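Local coordinates for 1-Cys peroxiredoxin (Vibrio vulnificus MO6-24/O, PDB 5K2I), which probably reduces hydrogen peroxide and related peroxides as a thiol-dependent 1-Cys peroxiredoxin, and is implicated in scavenging nitric oxide, at residues L37-G42 with Q123-I128; T12-T17 with N77-M82. All coordinates share one frame; numbering follows the deposited sequence.

Overall arrangement
The two contacts illustrate how a thioredoxin-type fold combines a central sheet with accessory elements at its margin. Contact 1 joins two antiparallel strands about 4 Å from the centre of the chain. Contact 2, a smaller surface contact about 12 Å from that centre, sets the N-terminal hairpin against the start of helix 79-88. Their centres lie about 15 Å apart, yet they meet where Gly42 CA packs 3.4 Å from Asn77 OD1. Asn77 OD1 also accepts from Ala43 N, so it is tied to the loop after Pro41, the residue that opens the PxxxTxxC motif characteristic of peroxiredoxins; the Pro41 end of contact 1 enters that motif, whereas contact 2 approaches it only through Asn77.

Contact 1: L37-G42 with Q123-I128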
loop_
_atom_site.group_PDB
_atom_site.type_symbol
_atom_site.label_atom_id
_atom_site.label_comp_id
_atom_site.label_asym_id
_atom_site.label_seq_id
_atom_site.Cartn_x
_atom_site.Cartn_y
_atom_site.Cartn_z
ATOM N N LEU A 37 -10.208 7.294 -16.428
ATOM C CA LEU A 37 -10.591 7.761 -15.099
ATOM C C LEU A 37 -9.854 6.950 -14.063
ATOM O O LEU A 37 -9.859 5.720 -14.132
ATOM C CB LEU A 37 -12.097 7.618 -14.901
ATOM C CG LEU A 37 -12.706 7.986 -13.547
ATOM C CD1 LEU A 37 -12.613 9.477 -13.337
ATOM C CD2 LEU A 37 -14.155 7.518 -13.466
ATOM N N PHE A 38 -9.218 7.610 -13.104
ATOM C CA PHE A 38 -8.567 6.864 -12.030
ATOM C C PHE A 38 -8.946 7.461 -10.686
ATOM O O PHE A 38 -9.185 8.668 -10.564
ATOM C CB PHE A 38 -7.027 6.819 -12.207
ATOM C CG PHE A 38 -6.359 8.160 -12.117
ATOM C CD1 PHE A 38 -6.273 8.971 -13.233
ATOM C CD2 PHE A 38 -5.841 8.611 -10.915
ATOM C CE1 PHE A 38 -5.668 10.213 -13.159
ATOM C CE2 PHE A 38 -5.239 9.849 -10.830
ATOM C CZ PHE A 38 -5.153 10.652 -11.950
ATOM N N ALA A 39 -9.026 6.586 -9.688
ATOM C CA ALA A 39 -9.451 6.970 -8.351
ATOM C C ALA A 39 -8.382 6.704 -7.309
ATOM O O ALA A 39 -7.565 5.784 -7.455
ATOM C CB ALA A 39 -10.726 6.221 -7.974
ATOM N N VAL A 40 -8.435 7.501 -6.245
ATOM C CA VAL A 40 -7.565 7.366 -5.085
ATOM C C VAL A 40 -8.418 7.445 -3.829
ATOM O O VAL A 40 -9.564 7.894 -3.889
ATOM C CB VAL A 40 -6.476 8.467 -5.049
ATOM C CG1 VAL A 40 -5.532 8.310 -6.238
ATOM C CG2 VAL A 40 -7.114 9.872 -4.998
ATOM N N PRO A 41 -7.870 7.004 -2.685
ATOM C CA PRO A 41 -8.637 7.099 -1.444
ATOM C C PRO A 41 -8.744 8.521 -0.930
ATOM O O PRO A 41 -9.621 8.816 -0.108
ATOM C CB PRO A 41 -7.830 6.249 -0.457
ATOM C CG PRO A 41 -6.966 5.367 -1.317
ATOM C CD PRO A 41 -6.635 6.216 -2.506
ATOM N N GLY A 42 -7.876 9.404 -1.408
ATOM C CA GLY A 42 -7.977 10.792 -1.004
ATOM C C GLY A 42 -6.964 11.666 -1.705
ATOM O O GLY A 42 -5.827 11.245 -1.954
ATOM N N GLN A 123 -11.815 2.957 -3.203
ATOM C CA GLN A 123 -10.689 2.087 -3.539
ATOM C C GLN A 123 -9.902 2.717 -4.679
ATOM O O GLN A 123 -10.441 3.553 -5.422
ATOM C CB GLN A 123 -11.180 0.697 -3.939
ATOM C CG GLN A 123 -11.863 -0.055 -2.795
ATOM C CD GLN A 123 -12.523 -1.345 -3.269
ATOM O OE1 GLN A 123 -13.705 -1.596 -2.991
ATOM N NE2 GLN A 123 -11.770 -2.159 -3.988
ATOM N N ARG A 124 -8.661 2.275 -4.848
ATOM C CA ARG A 124 -7.865 2.636 -6.018
ATOM C C ARG A 124 -8.281 1.804 -7.216
ATOM O O ARG A 124 -8.328 0.584 -7.135
ATOM C CB ARG A 124 -6.376 2.418 -5.744
ATOM C CG ARG A 124 -5.827 3.320 -4.666
ATOM C CD ARG A 124 -4.321 3.134 -4.485
ATOM N NE ARG A 124 -3.828 3.938 -3.370
ATOM C CZ ARG A 124 -3.828 3.523 -2.108
ATOM N NH1 ARG A 124 -4.290 2.318 -1.806
ATOM N NH2 ARG A 124 -3.376 4.315 -1.143
ATOM N N TYR A 125 -8.595 2.467 -8.327
ATOM C CA TYR A 125 -8.900 1.774 -9.560
ATOM C C TYR A 125 -8.628 2.694 -10.742
ATOM O O TYR A 125 -8.487 3.915 -10.580
ATOM C CB TYR A 125 -10.369 1.283 -9.583
ATOM C CG TYR A 125 -11.405 2.407 -9.585
ATOM C CD1 TYR A 125 -11.707 3.100 -10.753
ATOM C CD2 TYR A 125 -12.053 2.789 -8.415
ATOM C CE1 TYR A 125 -12.626 4.136 -10.757
ATOM C CE2 TYR A 125 -12.988 3.819 -8.413
ATOM C CZ TYR A 125 -13.256 4.492 -9.587
ATOM O OH TYR A 125 -14.165 5.528 -9.575
ATOM N N ALA A 126 -8.602 2.117 -11.931
ATOM C CA ALA A 126 -8.526 2.912 -13.146
ATOM C C ALA A 126 -9.390 2.269 -14.205
ATOM O O ALA A 126 -9.512 1.036 -14.267
ATOM C CB ALA A 126 -7.087 3.051 -13.626
ATOM N N MET A 127 -9.998 3.121 -15.019
ATOM C CA MET A 127 -10.915 2.717 -16.071
ATOM C C MET A 127 -10.564 3.338 -17.408
ATOM O O MET A 127 -10.077 4.482 -17.467
ATOM C CB MET A 127 -12.339 3.170 -15.763
ATOM C CG MET A 127 -13.037 2.552 -14.626
ATOM S SD MET A 127 -14.607 3.446 -14.518
ATOM C CE MET A 127 -15.371 2.481 -13.224
ATOM N N ILE A 128 -10.865 2.605 -18.473
ATOM C CA ILE A 128 -11.060 3.208 -19.786
ATOM C C ILE A 128 -12.559 3.182 -20.065
ATOM O O ILE A 128 -13.195 2.131 -19.966
ATOM C CB ILE A 128 -10.303 2.458 -20.892
ATOM C CG1 ILE A 128 -8.798 2.451 -20.600
ATOM C CG2 ILE A 128 -10.593 3.074 -22.275
ATOM C CD1 ILE A 128 -7.999 1.483 -21.469
#
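Ala39 lays its methyl over the ring of Tyr125, CB standing 3.6 Å from the ring centroid and 23° off the normal, a CH-pi contact displaced toward CE2. The tyrosine ring reaches it because CG sits between its own backbone N and carbonyl carbon (chi1 65°), which leans the ring toward the neighbouring strand. On the same face Leu37 CD2 approaches Met127 SD at 4.2 Å, while on the reverse face Phe38 CB meets Ala126 CB at 4.0 Å. The backbones beneath run antiparallel (169°), and Leu37 and Met127 form a hydrogen-bonded pair, with Leu37 N to Met127 O 3.0 Å and Met127 N to Leu37 O 2.7 Å. Farther along, the Arg124 side chain crosses Pro41 at a slant: the proline CG rests on one face of the guanidinium, 3.7 Å from CZ, and CD lies against the extended aliphatic chain. NE, NH2 and NH1 bond to Thr47 OG1, Pro46 O and Glu140 OE1, the last a salt bridge, which should restrict its rotation. Arg124 probably corresponds to the active-site arginine of peroxiredoxins, a role its place beside Pro41 and Thr47 would suit. Phe145 of the second subunit packs on both Pro41 and Arg124. Strands 70-75 and 133-139 flank the pair, Phe38 stacks on Tyr56 of helix 53-65, and helix 103-108 covers the face bearing Leu37 and Tyr125.

Contact 2: T12-T17 with N77-M82; sequences TLSQLT and NDAFVM
Leu16 and Ala79 bring strand 12-17 against the first turn of helix 79-88, and the closely fitted part of the contact is small. The Ala79 methyl points at the strand and lies 3.9 Å from Leu16 N and 4.4 Å from Leu16 CB, so it meets main chain as much as side chain. Beside it, the forked end of Leu16 meets the Phe80 ring obliquely, Leu16 CD2 coming to 3.5 Å from Phe80 CE1 and Leu16 CD1 touching the same carbon less closely. With CG anti to the backbone N (chi1 -174°), the leucine branch is carried toward the Phe80 ring, whereas the phenylalanine leaves its helix pointing away from the strand and its ring returns toward it. Met21, on the hairpin partner strand 20-25, packs against both Ala79 and Phe80. The helix is the one that follows strand 70-75 in a beta-alpha unit of the thioredoxin fold, and the hairpin is an N-terminal addition of the kind peroxiredoxins carry. Asp78 caps the helix: its OD1 accepts from Val81 N at 3.0 Å, met from above the carboxylate plane, and more weakly from Phe80 N. Away from the methyl the fit slackens. No direct hydrogen bond joins strand and helix; a water accepts from Leu16 N at 2.9 Å and donates to Ala79 O at 2.8 Å, bridging two backbones too far apart to bond. Phe80 lies at the exposed margin of the contact, and Gln15, whose CB points away from the helix, hydrogen-bonds His24 NE2 through OE1.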
loop_
_atom_site.group_PDB
_atom_site.type_symbol
_atom_site.label_atom_id
_atom_site.label_comp_id
_atom_site.label_asym_id
_atom_site.label_seq_id
_atom_site.Cartn_x
_atom_site.Cartn_y
_atom_site.Cartn_z
ATOM N N THR A 12 -23.503 12.222 -10.900
ATOM C CA THR A 12 -22.717 13.426 -11.145
ATOM C C THR A 12 -21.410 13.424 -10.369
ATOM O O THR A 12 -21.258 12.722 -9.368
ATOM C CB THR A 12 -23.489 14.714 -10.787
ATOM O OG1 THR A 12 -23.715 14.781 -9.370
ATOM C CG2 THR A 12 -24.824 14.736 -11.519
ATOM N N LEU A 13 -20.458 14.201 -10.881
ATOM C CA LEU A 13 -19.216 14.512 -10.171
ATOM C C LEU A 13 -19.032 16.017 -10.256
ATOM O O LEU A 13 -19.416 16.615 -11.258
ATOM C CB LEU A 13 -18.032 13.773 -10.780
ATOM C CG LEU A 13 -18.006 12.256 -10.619
ATOM C CD1 LEU A 13 -16.926 11.651 -11.491
ATOM C CD2 LEU A 13 -17.798 11.872 -9.155
ATOM N N SER A 14 -18.470 16.631 -9.222
ATOM C CA SER A 14 -18.443 18.088 -9.164
ATOM C C SER A 14 -17.074 18.695 -9.432
ATOM O O SER A 14 -16.029 18.068 -9.233
ATOM C CB SER A 14 -18.961 18.576 -7.808
ATOM O OG SER A 14 -18.174 18.105 -6.731
ATOM N N GLN A 15 -17.102 19.933 -9.904
ATOM C CA GLN A 15 -15.901 20.675 -10.216
ATOM C C GLN A 15 -16.152 22.146 -9.915
ATOM O O GLN A 15 -17.232 22.658 -10.205
ATOM C CB GLN A 15 -15.521 20.479 -11.681
ATOM C CG GLN A 15 -14.208 21.133 -12.061
ATOM C CD GLN A 15 -14.048 21.277 -13.559
ATOM O OE1 GLN A 15 -14.965 20.992 -14.325
ATOM N NE2 GLN A 15 -12.873 21.730 -13.986
ATOM N N LEU A 16 -15.165 22.817 -9.331
ATOM C CA LEU A 16 -15.232 24.262 -9.124
ATOM C C LEU A 16 -14.712 24.961 -10.367
ATOM O O LEU A 16 -13.589 24.695 -10.803
ATOM C CB LEU A 16 -14.416 24.674 -7.899
ATOM C CG LEU A 16 -14.529 26.146 -7.513
ATOM C CD1 LEU A 16 -15.906 26.419 -6.917
ATOM C CD2 LEU A 16 -13.431 26.517 -6.541
ATOM N N THR A 17 -15.528 25.837 -10.950
ATOM C CA THR A 17 -15.116 26.644 -12.097
ATOM C C THR A 17 -15.341 28.124 -11.774
ATOM O O THR A 17 -15.766 28.452 -10.678
ATOM C CB THR A 17 -15.890 26.283 -13.365
ATOM O OG1 THR A 17 -17.249 26.721 -13.229
ATOM C CG2 THR A 17 -15.862 24.776 -13.598
ATOM N N ASN A 77 -13.652 13.392 -2.076
ATOM C CA ASN A 77 -13.198 14.673 -1.543
ATOM C C ASN A 77 -14.139 15.711 -2.118
ATOM O O ASN A 77 -14.801 15.445 -3.124
ATOM C CB ASN A 77 -11.768 15.027 -1.964
ATOM C CG ASN A 77 -10.708 14.237 -1.213
ATOM O OD1 ASN A 77 -10.154 13.273 -1.746
ATOM N ND2 ASN A 77 -10.402 14.652 0.010
ATOM N N ASP A 78 -14.170 16.896 -1.526
ATOM C CA ASP A 78 -14.947 17.981 -2.116
ATOM C C ASP A 78 -14.159 18.684 -3.212
ATOM O O ASP A 78 -12.941 18.498 -3.350
ATOM C CB ASP A 78 -15.363 18.988 -1.057
ATOM C CG ASP A 78 -14.176 19.628 -0.402
ATOM O OD1 ASP A 78 -13.630 20.571 -1.023
ATOM O OD2 ASP A 78 -13.789 19.175 0.701
ATOM N N ALA A 79 -14.869 19.500 -3.987
ATOM C CA ALA A 79 -14.290 20.144 -5.147
ATOM C C ALA A 79 -13.203 21.165 -4.809
ATOM O O ALA A 79 -12.318 21.393 -5.633
ATOM C CB ALA A 79 -15.410 20.803 -5.975
ATOM N N PHE A 80 -13.246 21.778 -3.627
ATOM C CA PHE A 80 -12.167 22.721 -3.278
ATOM C C PHE A 80 -10.859 21.977 -3.033
ATOM O O PHE A 80 -9.795 22.395 -3.509
ATOM C CB PHE A 80 -12.520 23.556 -2.040
ATOM C CG PHE A 80 -13.722 24.442 -2.231
ATOM C CD1 PHE A 80 -13.672 25.525 -3.083
ATOM C CD2 PHE A 80 -14.908 24.163 -1.572
ATOM C CE1 PHE A 80 -14.787 26.339 -3.269
ATOM C CE2 PHE A 80 -16.033 24.970 -1.747
ATOM C CZ PHE A 80 -15.969 26.055 -2.608
ATOM N N VAL A 81 -10.933 20.870 -2.309
ATOM C CA VAL A 81 -9.738 20.072 -2.065
ATOM C C VAL A 81 -9.202 19.482 -3.371
ATOM O O VAL A 81 -7.994 19.468 -3.592
ATOM C CB VAL A 81 -10.021 18.961 -1.042
ATOM C CG1 VAL A 81 -8.839 18.002 -0.942
ATOM C CG2 VAL A 81 -10.310 19.574 0.315
ATOM N N MET A 82 -10.087 19.026 -4.262
ATOM C CA MET A 82 -9.614 18.467 -5.532
ATOM C C MET A 82 -8.918 19.516 -6.408
ATOM O O MET A 82 -7.899 19.225 -7.045
ATOM C CB MET A 82 -10.760 17.808 -6.313
ATOM C CG MET A 82 -11.306 16.529 -5.668
ATOM S SD MET A 82 -10.054 15.228 -5.471
ATOM C CE MET A 82 -9.869 14.668 -7.161
HETATM O O HOH W 1 -12.806 21.415 -8.369
#